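Long-range contacts in cyclopropane mycolic acid synthase 1 (Mycobacterium tuberculosis, PDB 1KP9), which converts a distal double bond of alpha mycolic acids into a cyclopropane ring, using S-adenosyl-L-methionine as the source of the methylene group: residues 26-31 against 43-48; 140-145 against 199-204; 149-154 against 162-167; 180-185 against 275-280; 223-228 against 281-286. All coordinates share one frame; numbering follows the deposited sequence.

Contact 1: residues 26-31 against 43-48; sequences FLDPTQ and MTLQEA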
# COMPACT_ATOMS: atom_id res chain seq x y z
N PHE A 26 -7.98 8.47 13.11
CA PHE A 26 -7.25 9.37 12.23
C PHE A 26 -7.29 9.01 10.75
O PHE A 26 -6.91 9.83 9.92
CB PHE A 26 -5.81 9.50 12.70
CG PHE A 26 -4.99 8.25 12.57
CD1 PHE A 26 -4.53 7.83 11.33
CD2 PHE A 26 -4.65 7.52 13.70
CE1 PHE A 26 -3.72 6.69 11.22
CE2 PHE A 26 -3.84 6.39 13.60
CZ PHE A 26 -3.38 5.97 12.35
N LEU A 27 -7.71 7.80 10.42
CA LEU A 27 -7.79 7.42 9.02
C LEU A 27 -9.09 7.99 8.46
O LEU A 27 -9.97 8.42 9.21
CB LEU A 27 -7.76 5.89 8.88
CG LEU A 27 -6.45 5.21 9.31
CD1 LEU A 27 -6.59 3.71 9.23
CD2 LEU A 27 -5.30 5.68 8.41
N ASP A 28 -9.19 8.03 7.14
CA ASP A 28 -10.39 8.53 6.49
C ASP A 28 -11.45 7.43 6.58
O ASP A 28 -11.15 6.31 6.99
CB ASP A 28 -10.10 8.85 5.03
CG ASP A 28 -9.82 7.62 4.21
OD1 ASP A 28 -8.88 6.87 4.57
OD2 ASP A 28 -10.54 7.41 3.21
N PRO A 29 -12.70 7.73 6.21
CA PRO A 29 -13.79 6.75 6.26
C PRO A 29 -13.52 5.39 5.63
O PRO A 29 -14.06 4.38 6.07
CB PRO A 29 -14.95 7.49 5.59
CG PRO A 29 -14.72 8.90 6.02
CD PRO A 29 -13.22 9.06 5.82
N THR A 30 -12.68 5.35 4.59
CA THR A 30 -12.37 4.07 3.94
C THR A 30 -11.33 3.29 4.71
O THR A 30 -10.99 2.15 4.36
CB THR A 30 -11.84 4.29 2.53
OG1 THR A 30 -10.57 4.95 2.61
CG2 THR A 30 -12.81 5.14 1.72
N GLN A 31 -10.81 3.91 5.77
CA GLN A 31 -9.79 3.29 6.60
C GLN A 31 -8.56 2.85 5.82
O GLN A 31 -7.96 1.82 6.13
CB GLN A 31 -10.37 2.08 7.34
CG GLN A 31 -11.37 2.42 8.42
CD GLN A 31 -11.99 1.18 9.01
OE1 GLN A 31 -12.90 0.61 8.44
NE2 GLN A 31 -11.47 0.74 10.15
N MET A 43 -7.74 18.33 -2.52
CA MET A 43 -8.42 17.09 -2.16
C MET A 43 -8.37 16.81 -0.67
O MET A 43 -7.44 17.22 0.03
CB MET A 43 -7.81 15.90 -2.90
CG MET A 43 -8.12 15.86 -4.37
SD MET A 43 -7.45 14.38 -5.12
CE MET A 43 -8.92 13.42 -5.35
N THR A 44 -9.39 16.09 -0.21
CA THR A 44 -9.49 15.69 1.19
C THR A 44 -8.76 14.36 1.31
O THR A 44 -8.56 13.66 0.31
CB THR A 44 -10.95 15.48 1.58
OG1 THR A 44 -11.03 15.19 2.97
CG2 THR A 44 -11.52 14.32 0.81
N LEU A 45 -8.38 13.99 2.53
CA LEU A 45 -7.69 12.72 2.74
C LEU A 45 -8.46 11.61 2.03
O LEU A 45 -7.87 10.80 1.32
CB LEU A 45 -7.57 12.39 4.22
CG LEU A 45 -6.93 11.02 4.52
CD1 LEU A 45 -5.62 10.89 3.76
CD2 LEU A 45 -6.69 10.86 6.02
N GLN A 46 -9.77 11.59 2.19
CA GLN A 46 -10.59 10.57 1.55
C GLN A 46 -10.57 10.61 0.03
O GLN A 46 -10.51 9.57 -0.63
CB GLN A 46 -12.03 10.65 2.05
CG GLN A 46 -12.99 9.87 1.19
CD GLN A 46 -14.33 9.71 1.84
OE1 GLN A 46 -14.77 10.59 2.59
NE2 GLN A 46 -15.00 8.60 1.56
N GLU A 47 -10.65 11.81 -0.54
CA GLU A 47 -10.63 11.93 -1.99
C GLU A 47 -9.28 11.50 -2.52
O GLU A 47 -9.18 10.89 -3.58
CB GLU A 47 -10.94 13.37 -2.41
CG GLU A 47 -12.36 13.79 -2.08
CD GLU A 47 -12.67 15.20 -2.52
OE1 GLU A 47 -11.82 16.09 -2.32
OE2 GLU A 47 -13.78 15.43 -3.06
N ALA A 48 -8.23 11.81 -1.77
CA ALA A 48 -6.88 11.44 -2.17
C ALA A 48 -6.71 9.93 -2.15
O ALA A 48 -6.01 9.36 -3.00
CB ALA A 48 -5.86 12.08 -1.24
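Q46 and D28 meet where the loop 26-31 passes the first turn of helix 45-57, in a methyltransferase whose core is a Rossmann-like sheet flanked by helices. The loop segment contains a type I beta turn from D28 to Q31, closed by the backbone bond from Q31 N to D28 O, which brings D28, P29 and T30 against the helix start. No hydrogen bond joins the two segments, and the fit is made by shape. D28 has its CG between the backbone N and the carbonyl carbon (chi1 68°), which turns the carboxylate back over its own turn. There OD2 accepts a bond from T30 OG1 at a modelled 2.5 Å, arriving on the syn side and 22° out of the carboxylate plane, and a weak one from T30 N. The same OD2 rests 3.6 Å from Q46 CA, while D28 CB lies 3.9 Å from L45 CG. The bonds inside the turn probably help to hold the carboxylate that the helix packs against. T30 OG1 also bonds T32 OG1, just beyond the turn. Q46 leaves the helix extended, with CG anti to the backbone N (chi1 165°), and crosses the proline of the turn at about a right angle: OE1 approaches P29 CG at 3.8 Å, and NE2 stands 4.1 Å from T30 CG2. On the other flank L45 reaches for the loop backbone and also touches W239 of helix 229-245, against which L27 packs too. Its CD2 methyl ends 3.9 Å from D28 N and 4.0 Å from F26 O.

Contact 2: residues 140-145 against 199-204; sequences EHFGHE and IFPGGR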
# COMPACT_ATOMS: atom_id res chain seq x y z
N GLU A 140 2.47 0.40 8.46
CA GLU A 140 3.33 -0.36 9.37
C GLU A 140 3.57 -1.85 9.06
O GLU A 140 4.22 -2.54 9.84
CB GLU A 140 2.80 -0.24 10.80
CG GLU A 140 2.89 1.16 11.39
CD GLU A 140 2.25 1.23 12.77
OE1 GLU A 140 1.01 1.07 12.85
OE2 GLU A 140 2.99 1.42 13.76
N HIS A 141 3.07 -2.33 7.93
CA HIS A 141 3.25 -3.73 7.54
C HIS A 141 4.42 -3.88 6.58
O HIS A 141 4.25 -3.88 5.36
CB HIS A 141 1.96 -4.25 6.90
CG HIS A 141 0.76 -4.12 7.80
ND1 HIS A 141 0.25 -2.90 8.17
CD2 HIS A 141 0.02 -5.05 8.43
CE1 HIS A 141 -0.76 -3.08 9.00
NE2 HIS A 141 -0.92 -4.38 9.18
N PHE A 142 5.62 -3.99 7.15
CA PHE A 142 6.85 -4.12 6.37
C PHE A 142 7.38 -5.53 6.52
O PHE A 142 7.50 -6.05 7.63
CB PHE A 142 7.91 -3.15 6.88
CG PHE A 142 7.41 -1.75 7.01
CD1 PHE A 142 7.37 -1.11 8.25
CD2 PHE A 142 6.92 -1.07 5.89
CE1 PHE A 142 6.85 0.17 8.38
CE2 PHE A 142 6.41 0.21 6.01
CZ PHE A 142 6.37 0.84 7.25
N GLY A 143 7.70 -6.15 5.39
CA GLY A 143 8.21 -7.51 5.39
C GLY A 143 8.33 -7.95 3.95
O GLY A 143 7.67 -8.89 3.51
N HIS A 144 9.17 -7.23 3.22
CA HIS A 144 9.41 -7.47 1.81
C HIS A 144 10.63 -8.36 1.59
O HIS A 144 11.64 -7.92 1.05
CB HIS A 144 9.62 -6.12 1.11
CG HIS A 144 8.63 -5.07 1.51
ND1 HIS A 144 7.51 -4.77 0.77
CD2 HIS A 144 8.60 -4.24 2.59
CE1 HIS A 144 6.83 -3.81 1.37
NE2 HIS A 144 7.47 -3.47 2.47
N GLU A 145 10.52 -9.62 2.01
CA GLU A 145 11.62 -10.58 1.88
C GLU A 145 11.23 -11.85 1.13
O GLU A 145 11.97 -12.84 1.13
CB GLU A 145 12.14 -10.93 3.28
CG GLU A 145 12.93 -9.80 3.93
CD GLU A 145 13.11 -9.98 5.43
OE1 GLU A 145 12.12 -9.79 6.17
OE2 GLU A 145 14.24 -10.30 5.86
N ILE A 199 13.90 2.54 13.35
CA ILE A 199 13.03 3.58 13.89
C ILE A 199 11.92 4.05 12.95
O ILE A 199 10.73 3.82 13.19
CB ILE A 199 13.87 4.83 14.28
CG1 ILE A 199 15.23 4.40 14.87
CG2 ILE A 199 13.12 5.68 15.27
CD1 ILE A 199 15.19 3.92 16.31
N PHE A 200 12.31 4.73 11.87
CA PHE A 200 11.36 5.27 10.90
C PHE A 200 11.61 4.74 9.49
O PHE A 200 12.60 5.08 8.86
CB PHE A 200 11.47 6.79 10.87
CG PHE A 200 11.28 7.43 12.20
CD1 PHE A 200 12.04 8.55 12.55
CD2 PHE A 200 10.35 6.93 13.10
CE1 PHE A 200 11.87 9.15 13.79
CE2 PHE A 200 10.17 7.53 14.34
CZ PHE A 200 10.93 8.64 14.69
N PRO A 201 10.69 3.92 8.97
CA PRO A 201 9.45 3.45 9.59
C PRO A 201 9.65 2.34 10.63
O PRO A 201 8.75 2.05 11.42
CB PRO A 201 8.64 2.94 8.39
CG PRO A 201 9.28 3.60 7.20
CD PRO A 201 10.73 3.55 7.55
N GLY A 202 10.82 1.72 10.62
CA GLY A 202 11.09 0.66 11.57
C GLY A 202 10.90 -0.74 11.00
O GLY A 202 10.43 -1.64 11.69
N GLY A 203 11.28 -0.91 9.74
CA GLY A 203 11.16 -2.20 9.09
C GLY A 203 12.05 -2.27 7.86
O GLY A 203 12.53 -1.23 7.39
N ARG A 204 12.27 -3.47 7.34
CA ARG A 204 13.10 -3.66 6.16
C ARG A 204 12.32 -3.33 4.89
O ARG A 204 11.28 -3.92 4.62
CB ARG A 204 13.62 -5.10 6.09
CG ARG A 204 14.62 -5.45 7.18
CD ARG A 204 15.20 -6.85 6.97
NE ARG A 204 15.92 -6.96 5.70
CZ ARG A 204 17.03 -6.29 5.40
NH1 ARG A 204 17.57 -5.45 6.28
NH2 ARG A 204 17.60 -6.45 4.22
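The ring of F142 leans obliquely on P201 and G203, while one of its faces is covered by E140 C of its own segment, 3.9 Å above the plane and offset toward the rim. The imidazole of H144 turns its edge to R204 O, which lies in the ring plane 3.4 Å from CD2. Both flat groups belong to a pairing of two irregular loops of the Rossmann-like methyltransferase fold, one following strand 132-136 and the other joining helices 186-198 and 208-215. With CG anti to its carbonyl carbon (chi1 -50°), F142 sends its ring across the proline at about a right angle, and CE1 and CZ both approach P201 CB. P201 is preceded by a cis peptide bond, and its side chain lies about 4 Å from that of C269, the probable active-site residue. G203 has its CA 4.0 Å from F142 CB; having no side chain, it lets the two backbones come this near. Y265 of helix 256-274 borders the same cluster, touching F142 and bonding P201 O through its hydroxyl. H144 ND1 is hydrogen-bonded to Y147 OH, which helps set the rotation of the imidazole. At the exposed end the carboxylate of E145 crosses the R204 side chain, its plane 56° from that of the guanidinium, and makes a long salt bridge from OE2 to NE at 3.7 Å.

Contact 3: residues 149-154 against 162-167; sequences AFFSLA and GVMLLH. With ACY (acetic acid), chain C.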
# COMPACT_ATOMS: atom_id res chain seq x y z
N ALA A 149 9.36 -15.03 -4.71
CA ALA A 149 8.32 -16.04 -4.78
C ALA A 149 7.00 -15.41 -5.20
O ALA A 149 6.18 -16.03 -5.89
CB ALA A 149 8.16 -16.73 -3.43
N PHE A 150 6.80 -14.17 -4.76
CA PHE A 150 5.58 -13.42 -5.05
C PHE A 150 5.35 -13.22 -6.54
O PHE A 150 4.24 -13.44 -7.03
CB PHE A 150 5.62 -12.05 -4.35
CG PHE A 150 4.36 -11.25 -4.50
CD1 PHE A 150 3.15 -11.73 -4.00
CD2 PHE A 150 4.37 -10.03 -5.17
CE1 PHE A 150 1.98 -11.01 -4.16
CE2 PHE A 150 3.19 -9.30 -5.34
CZ PHE A 150 2.00 -9.79 -4.84
N PHE A 151 6.37 -12.80 -7.27
CA PHE A 151 6.21 -12.61 -8.70
C PHE A 151 6.01 -13.95 -9.40
O PHE A 151 5.26 -14.05 -10.37
CB PHE A 151 7.42 -11.89 -9.30
CG PHE A 151 7.51 -10.45 -8.92
CD1 PHE A 151 8.03 -10.08 -7.68
CD2 PHE A 151 7.04 -9.46 -9.77
CE1 PHE A 151 8.08 -8.75 -7.30
CE2 PHE A 151 7.08 -8.12 -9.40
CZ PHE A 151 7.61 -7.76 -8.16
N SER A 152 6.68 -14.98 -8.89
CA SER A 152 6.55 -16.31 -9.46
C SER A 152 5.07 -16.67 -9.43
O SER A 152 4.55 -17.27 -10.37
CB SER A 152 7.35 -17.34 -8.65
OG SER A 152 8.74 -17.15 -8.84
N LEU A 153 4.41 -16.29 -8.34
CA LEU A 153 2.98 -16.55 -8.19
C LEU A 153 2.17 -15.60 -9.07
O LEU A 153 1.17 -15.99 -9.66
CB LEU A 153 2.56 -16.39 -6.73
CG LEU A 153 1.11 -16.74 -6.41
CD1 LEU A 153 0.81 -18.17 -6.85
CD2 LEU A 153 0.89 -16.59 -4.92
N ALA A 154 2.61 -14.35 -9.16
CA ALA A 154 1.92 -13.37 -9.98
C ALA A 154 1.94 -13.87 -11.42
O ALA A 154 0.94 -13.79 -12.14
CB ALA A 154 2.61 -12.02 -9.87
N GLY A 162 -1.00 -10.54 -18.75
CA GLY A 162 -1.44 -10.09 -17.44
C GLY A 162 -0.62 -8.92 -16.94
O GLY A 162 0.56 -8.76 -17.28
N VAL A 163 -1.25 -8.08 -16.12
CA VAL A 163 -0.60 -6.90 -15.56
C VAL A 163 -0.84 -6.86 -14.07
O VAL A 163 -1.89 -7.25 -13.58
CB VAL A 163 -1.16 -5.60 -16.19
CG1 VAL A 163 -0.50 -4.39 -15.55
CG2 VAL A 163 -0.94 -5.61 -17.69
N MET A 164 0.16 -6.38 -13.33
CA MET A 164 0.05 -6.27 -11.89
C MET A 164 0.63 -4.95 -11.43
O MET A 164 1.64 -4.48 -11.95
CB MET A 164 0.79 -7.41 -11.19
CG MET A 164 0.80 -7.27 -9.66
SD MET A 164 1.55 -8.68 -8.80
CE MET A 164 3.32 -8.37 -9.15
N LEU A 165 -0.03 -4.34 -10.46
CA LEU A 165 0.46 -3.09 -9.92
C LEU A 165 0.78 -3.30 -8.45
O LEU A 165 -0.04 -3.83 -7.70
CB LEU A 165 -0.59 -2.00 -10.06
CG LEU A 165 -0.01 -0.67 -9.59
CD1 LEU A 165 0.74 0.01 -10.72
CD2 LEU A 165 -1.12 0.18 -9.10
N LEU A 166 1.98 -2.88 -8.06
CA LEU A 166 2.44 -3.00 -6.68
C LEU A 166 2.74 -1.63 -6.11
O LEU A 166 3.64 -0.94 -6.57
CB LEU A 166 3.70 -3.87 -6.60
CG LEU A 166 3.63 -5.21 -7.33
CD1 LEU A 166 4.92 -5.97 -7.10
CD2 LEU A 166 2.44 -6.02 -6.84
N HIS A 167 1.96 -1.25 -5.11
CA HIS A 167 2.10 0.03 -4.43
C HIS A 167 2.79 -0.31 -3.11
O HIS A 167 2.19 -0.93 -2.23
CB HIS A 167 0.72 0.62 -4.18
CG HIS A 167 0.74 1.88 -3.37
ND1 HIS A 167 0.35 3.10 -3.88
CD2 HIS A 167 1.07 2.11 -2.08
CE1 HIS A 167 0.44 4.02 -2.94
NE2 HIS A 167 0.88 3.45 -1.84
C ACY C . 1.99 2.42 1.71
O ACY C . 2.12 2.41 3.06
OXT ACY C . 1.75 3.59 1.05
CH3 ACY C . 2.10 1.13 0.94
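M164 reaches from strand 163-171 toward F150, F151 and A154 of the helix that precedes the strand. Its CB points at the helix, and CG, anti to the backbone N, carries the chain straight out from the sheet. At SD the chain meets A154 CB at 3.7 Å and F150 CE2 at 3.9 Å. The sulfur lies 4.8 Å from the centroid of the F150 ring and 52° off its normal, an oblique Met-aromatic contact. The bend at chi3 (75°) then swings the terminal methyl aside, bringing CE to 3.8 Å from both F151 CE2 and A154 CB. L166, two residues along and on the same face of the strand, divides its branches between the two rings. Its CD2 comes to the edge of F150, in the ring plane, 3.7 Å from CE2, and its CD1 approaches F151 CZ obliquely. F150 is further held by an edge-to-face contact with W123, a probable cofactor-binding residue. H167 belongs to the other side of the strand: its NE2 donates to OXT of an acetic acid, probably from the crystallisation liquor, at 3.0 Å. With short-segment axes 10.7 Å apart and 148° between their directions, helix and strand show the apolar helix-on-sheet packing of a beta-alpha-beta unit, here strand 132-136, helix 147-155 and strand 163-171 of the Rossmann-like fold.

Contact 4: residues 180-185 against 275-280; sequences RGLPMS and IGYIDV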
# COMPACT_ATOMS: atom_id res chain seq x y z
N ARG A 180 21.07 14.96 -3.14
CA ARG A 180 20.13 15.42 -2.13
C ARG A 180 20.72 16.48 -1.20
O ARG A 180 19.99 17.23 -0.56
CB ARG A 180 19.63 14.22 -1.31
CG ARG A 180 18.62 13.33 -2.03
CD ARG A 180 17.24 13.98 -2.07
NE ARG A 180 16.25 13.11 -2.70
CZ ARG A 180 14.93 13.34 -2.70
NH1 ARG A 180 14.44 14.42 -2.10
NH2 ARG A 180 14.11 12.49 -3.30
N GLY A 181 22.05 16.55 -1.14
CA GLY A 181 22.68 17.52 -0.27
C GLY A 181 23.08 16.93 1.07
O GLY A 181 23.20 17.65 2.06
N LEU A 182 23.26 15.61 1.11
CA LEU A 182 23.65 14.90 2.33
C LEU A 182 24.92 14.10 1.99
O LEU A 182 25.23 13.90 0.81
CB LEU A 182 22.53 13.95 2.79
CG LEU A 182 21.08 14.45 2.85
CD1 LEU A 182 20.17 13.30 3.26
CD2 LEU A 182 20.94 15.61 3.81
N PRO A 183 25.67 13.62 3.01
CA PRO A 183 26.90 12.84 2.78
C PRO A 183 26.68 11.65 1.85
O PRO A 183 25.61 11.04 1.87
CB PRO A 183 27.30 12.41 4.18
CG PRO A 183 26.77 13.53 5.03
CD PRO A 183 25.41 13.74 4.45
N MET A 184 27.68 11.31 1.05
CA MET A 184 27.56 10.21 0.11
C MET A 184 28.35 8.98 0.52
O MET A 184 28.44 8.02 -0.24
CB MET A 184 28.01 10.65 -1.29
CG MET A 184 27.23 11.84 -1.84
SD MET A 184 25.43 11.59 -1.94
CE MET A 184 25.28 10.95 -3.63
N SER A 185 28.90 9.01 1.72
CA SER A 185 29.70 7.90 2.22
C SER A 185 28.93 6.62 2.49
O SER A 185 27.70 6.60 2.50
CB SER A 185 30.41 8.32 3.51
OG SER A 185 29.47 8.59 4.53
N ILE A 275 13.41 13.60 3.15
CA ILE A 275 14.85 13.56 2.84
C ILE A 275 15.09 12.52 1.75
O ILE A 275 16.19 12.42 1.20
CB ILE A 275 15.74 13.18 4.06
CG1 ILE A 275 15.54 11.70 4.41
CG2 ILE A 275 15.43 14.09 5.24
CD1 ILE A 275 16.54 11.16 5.41
N GLY A 276 14.06 11.73 1.47
CA GLY A 276 14.17 10.75 0.41
C GLY A 276 14.78 9.38 0.67
O GLY A 276 14.92 8.61 -0.27
N TYR A 277 15.16 9.07 1.91
CA TYR A 277 15.72 7.74 2.15
C TYR A 277 14.58 6.75 2.17
O TYR A 277 14.78 5.54 2.05
CB TYR A 277 16.51 7.70 3.46
CG TYR A 277 17.96 8.07 3.26
CD1 TYR A 277 18.33 9.37 2.93
CD2 TYR A 277 18.96 7.09 3.30
CE1 TYR A 277 19.65 9.69 2.62
CE2 TYR A 277 20.28 7.40 3.00
CZ TYR A 277 20.63 8.70 2.66
OH TYR A 277 21.93 9.00 2.32
N ILE A 278 13.38 7.29 2.30
CA ILE A 278 12.15 6.51 2.31
C ILE A 278 11.32 6.98 1.13
O ILE A 278 11.16 8.18 0.91
CB ILE A 278 11.36 6.74 3.63
CG1 ILE A 278 12.17 6.21 4.81
CG2 ILE A 278 10.02 6.03 3.58
CD1 ILE A 278 12.46 4.74 4.71
N ASP A 279 10.81 6.03 0.35
CA ASP A 279 10.00 6.37 -0.81
C ASP A 279 8.81 5.44 -0.90
O ASP A 279 8.75 4.41 -0.23
CB ASP A 279 10.85 6.24 -2.08
CG ASP A 279 10.28 7.02 -3.26
OD1 ASP A 279 10.75 6.78 -4.39
OD2 ASP A 279 9.38 7.87 -3.07
N VAL A 280 7.83 5.82 -1.71
CA VAL A 280 6.66 5.00 -1.92
C VAL A 280 6.39 4.99 -3.41
O VAL A 280 6.14 6.03 -4.02
CB VAL A 280 5.43 5.53 -1.15
CG1 VAL A 280 5.23 7.00 -1.44
CG2 VAL A 280 4.20 4.73 -1.51
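L182 and Y277 make the tighter, inner part of this contact, where the loop ahead of helix 186-198 meets the turn between helix 256-274 and strand 278-286. The leucine and the buried tyrosine ring slide past each other in opposite directions, and L182 CD1 comes within 3.7 Å of Y277 CE1, oblique to the ring. Behind this pair, Y277 and I275 both pack on L192 of helix 186-198. P183 O stays 4.2 Å from Y277 OH. The looser, solvent-facing part belongs to R180. Its chain bends at chi2 (-76°) and then runs out across the turn, with CD 3.8 Å from I275 O. One face of the guanidinium lies over the backbone, G276 CA being 4.1 Å away, above the centre of the group. G276, at phi 84°, has no side chain, and this lets the guanidinium lie over its CA. At the far end of the arginine, NH2 is bonded to Q229 OE1. No hydrogen bond crosses between the segments, and R180 NH2 is 6.6 Å from D279 OD2. The chemistry therefore implies adhesion by van der Waals contact, with one guanidinium face over G276 CA and the polar demand of the arginine met, at least in part, by Q229.

Contact 5: residues 223-228 against 281-286; sequences TRVQSL and NQFTCQ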
# COMPACT_ATOMS: atom_id res chain seq x y z
N THR A 223 7.12 -1.63 -16.30
CA THR A 223 6.82 -0.59 -17.27
C THR A 223 6.94 0.84 -16.73
O THR A 223 7.34 1.76 -17.45
CB THR A 223 5.40 -0.79 -17.84
OG1 THR A 223 5.43 -1.85 -18.81
CG2 THR A 223 4.87 0.49 -18.48
N ARG A 224 6.57 1.03 -15.46
CA ARG A 224 6.65 2.36 -14.86
C ARG A 224 6.88 2.28 -13.36
O ARG A 224 6.53 1.30 -12.72
CB ARG A 224 5.36 3.15 -15.13
CG ARG A 224 5.38 4.56 -14.56
CD ARG A 224 4.06 5.30 -14.76
NE ARG A 224 4.09 6.64 -14.19
CZ ARG A 224 3.02 7.41 -14.02
NH1 ARG A 224 1.82 6.98 -14.39
NH2 ARG A 224 3.14 8.61 -13.48
N VAL A 225 7.47 3.33 -12.82
CA VAL A 225 7.73 3.41 -11.40
C VAL A 225 7.30 4.79 -10.98
O VAL A 225 8.04 5.75 -11.16
CB VAL A 225 9.22 3.24 -11.07
CG1 VAL A 225 9.43 3.31 -9.58
CG2 VAL A 225 9.73 1.91 -11.61
N GLN A 226 6.10 4.92 -10.42
CA GLN A 226 5.61 6.22 -10.00
C GLN A 226 5.80 6.47 -8.51
O GLN A 226 5.38 5.67 -7.67
CB GLN A 226 4.13 6.37 -10.37
CG GLN A 226 3.50 7.65 -9.83
CD GLN A 226 2.21 8.01 -10.56
OE1 GLN A 226 1.44 7.14 -10.96
NE2 GLN A 226 1.96 9.31 -10.72
N SER A 227 6.45 7.58 -8.19
CA SER A 227 6.71 7.96 -6.80
C SER A 227 5.61 8.88 -6.25
O SER A 227 5.14 9.78 -6.94
CB SER A 227 8.07 8.65 -6.68
OG SER A 227 8.33 9.07 -5.35
N LEU A 228 5.20 8.64 -5.01
CA LEU A 228 4.17 9.46 -4.38
C LEU A 228 4.75 10.05 -3.11
O LEU A 228 4.02 10.33 -2.17
CB LEU A 228 2.94 8.62 -4.01
CG LEU A 228 2.19 7.87 -5.12
CD1 LEU A 228 1.00 7.12 -4.51
CD2 LEU A 228 1.73 8.84 -6.18
N ASN A 281 6.47 3.80 -4.01
CA ASN A 281 6.26 3.69 -5.44
C ASN A 281 5.22 2.69 -5.88
O ASN A 281 4.96 1.69 -5.21
CB ASN A 281 7.59 3.36 -6.12
CG ASN A 281 8.61 4.48 -5.99
OD1 ASN A 281 8.62 5.42 -6.79
ND2 ASN A 281 9.46 4.39 -4.97
N GLN A 282 4.61 2.99 -7.03
CA GLN A 282 3.64 2.11 -7.64
C GLN A 282 4.42 1.54 -8.81
O GLN A 282 4.92 2.29 -9.64
CB GLN A 282 2.43 2.89 -8.14
CG GLN A 282 1.70 3.67 -7.07
CD GLN A 282 0.23 3.86 -7.40
OE1 GLN A 282 -0.12 4.23 -8.52
NE2 GLN A 282 -0.64 3.60 -6.43
N PHE A 283 4.55 0.22 -8.85
CA PHE A 283 5.30 -0.44 -9.92
C PHE A 283 4.41 -1.16 -10.91
O PHE A 283 3.92 -2.25 -10.62
CB PHE A 283 6.29 -1.46 -9.35
CG PHE A 283 7.32 -0.86 -8.41
CD1 PHE A 283 7.32 -1.19 -7.06
CD2 PHE A 283 8.30 -0.00 -8.88
CE1 PHE A 283 8.28 -0.67 -6.20
CE2 PHE A 283 9.26 0.52 -8.03
CZ PHE A 283 9.25 0.19 -6.69
N THR A 284 4.18 -0.57 -12.08
CA THR A 284 3.36 -1.26 -13.09
C THR A 284 4.22 -2.39 -13.63
O THR A 284 5.20 -2.15 -14.33
CB THR A 284 2.97 -0.36 -14.27
OG1 THR A 284 2.33 0.82 -13.80
CG2 THR A 284 2.03 -1.11 -15.18
N CYS A 285 3.86 -3.62 -13.30
CA CYS A 285 4.60 -4.79 -13.74
C CYS A 285 3.88 -5.47 -14.89
O CYS A 285 3.06 -6.36 -14.67
CB CYS A 285 4.76 -5.75 -12.57
SG CYS A 285 5.50 -4.98 -11.09
N GLN A 286 4.19 -5.06 -16.11
CA GLN A 286 3.56 -5.62 -17.30
C GLN A 286 4.38 -6.81 -17.78
O GLN A 286 5.59 -6.69 -17.98
CB GLN A 286 3.50 -4.55 -18.40
CG GLN A 286 2.34 -4.68 -19.38
CD GLN A 286 2.20 -6.09 -19.94
OE1 GLN A 286 1.82 -7.02 -19.24
NE2 GLN A 286 2.51 -6.24 -21.22
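V225 and F283 form a non-hydrogen-bonded antiparallel pair, one of those joining edge strand 221-227 to strand 278-286 in the seven-stranded sheet. Backbone bonds come first. The hydrogen-bonded pair Q226 and Q282 is gripped from both sides, Q226 N to Q282 O at 3.0 Å and Q282 N to Q226 O at 2.9 Å, each donor lying in the carbonyl plane. Farther along, T223 N bonds to T284 O at 2.8 Å, nearly along the C=O axis, and T284 N to R224 O. CA-H...O contacts accompany these N-H...O bonds, among them F283 CA to R224 O at 3.5 Å. Apolar contact is made on the face of V225, whose CG2 lies at the edge of the F283 ring, in its plane; V211 of helix 208-215 also touches that ring. On the opposite face the polar side chains Q226 and Q282 lie side by side with their amide planes 75° apart, and OE1 of each accepts from K59 NZ, while Q282 NE2 bonds H167 ND1. Back on the V225 face, N281 ND2 and S227 OG both turn to D279. The chemistry implies a strand pairing held by backbone hydrogen bonds, with a single lysine probably offsetting the partial negative charge of two neighbouring amide oxygens.

In the fold
Strand 278-286 ties three of the contacts together: contact 4 lies at its start, contact 5 along its length, and contact 3 brings in the neighbouring strand 163-171. Contacts 3 and 5, with centres 12 Å apart, are joined where L166 O meets F283 N at 2.7 Å. Contacts 4 and 5 meet through D279 OD2 and S227 OG, 2.8 Å apart. Contact 2 touches contact 4 by packing, P201 CD lying 3.5 Å from I278 CD1, and it adjoins the probable active-site C269. Contact 1 stands apart, its centre 22 to 28 Å from the others, near the probable cofactor-binding Y33, which is hydrogen-bonded to E140 of contact 2.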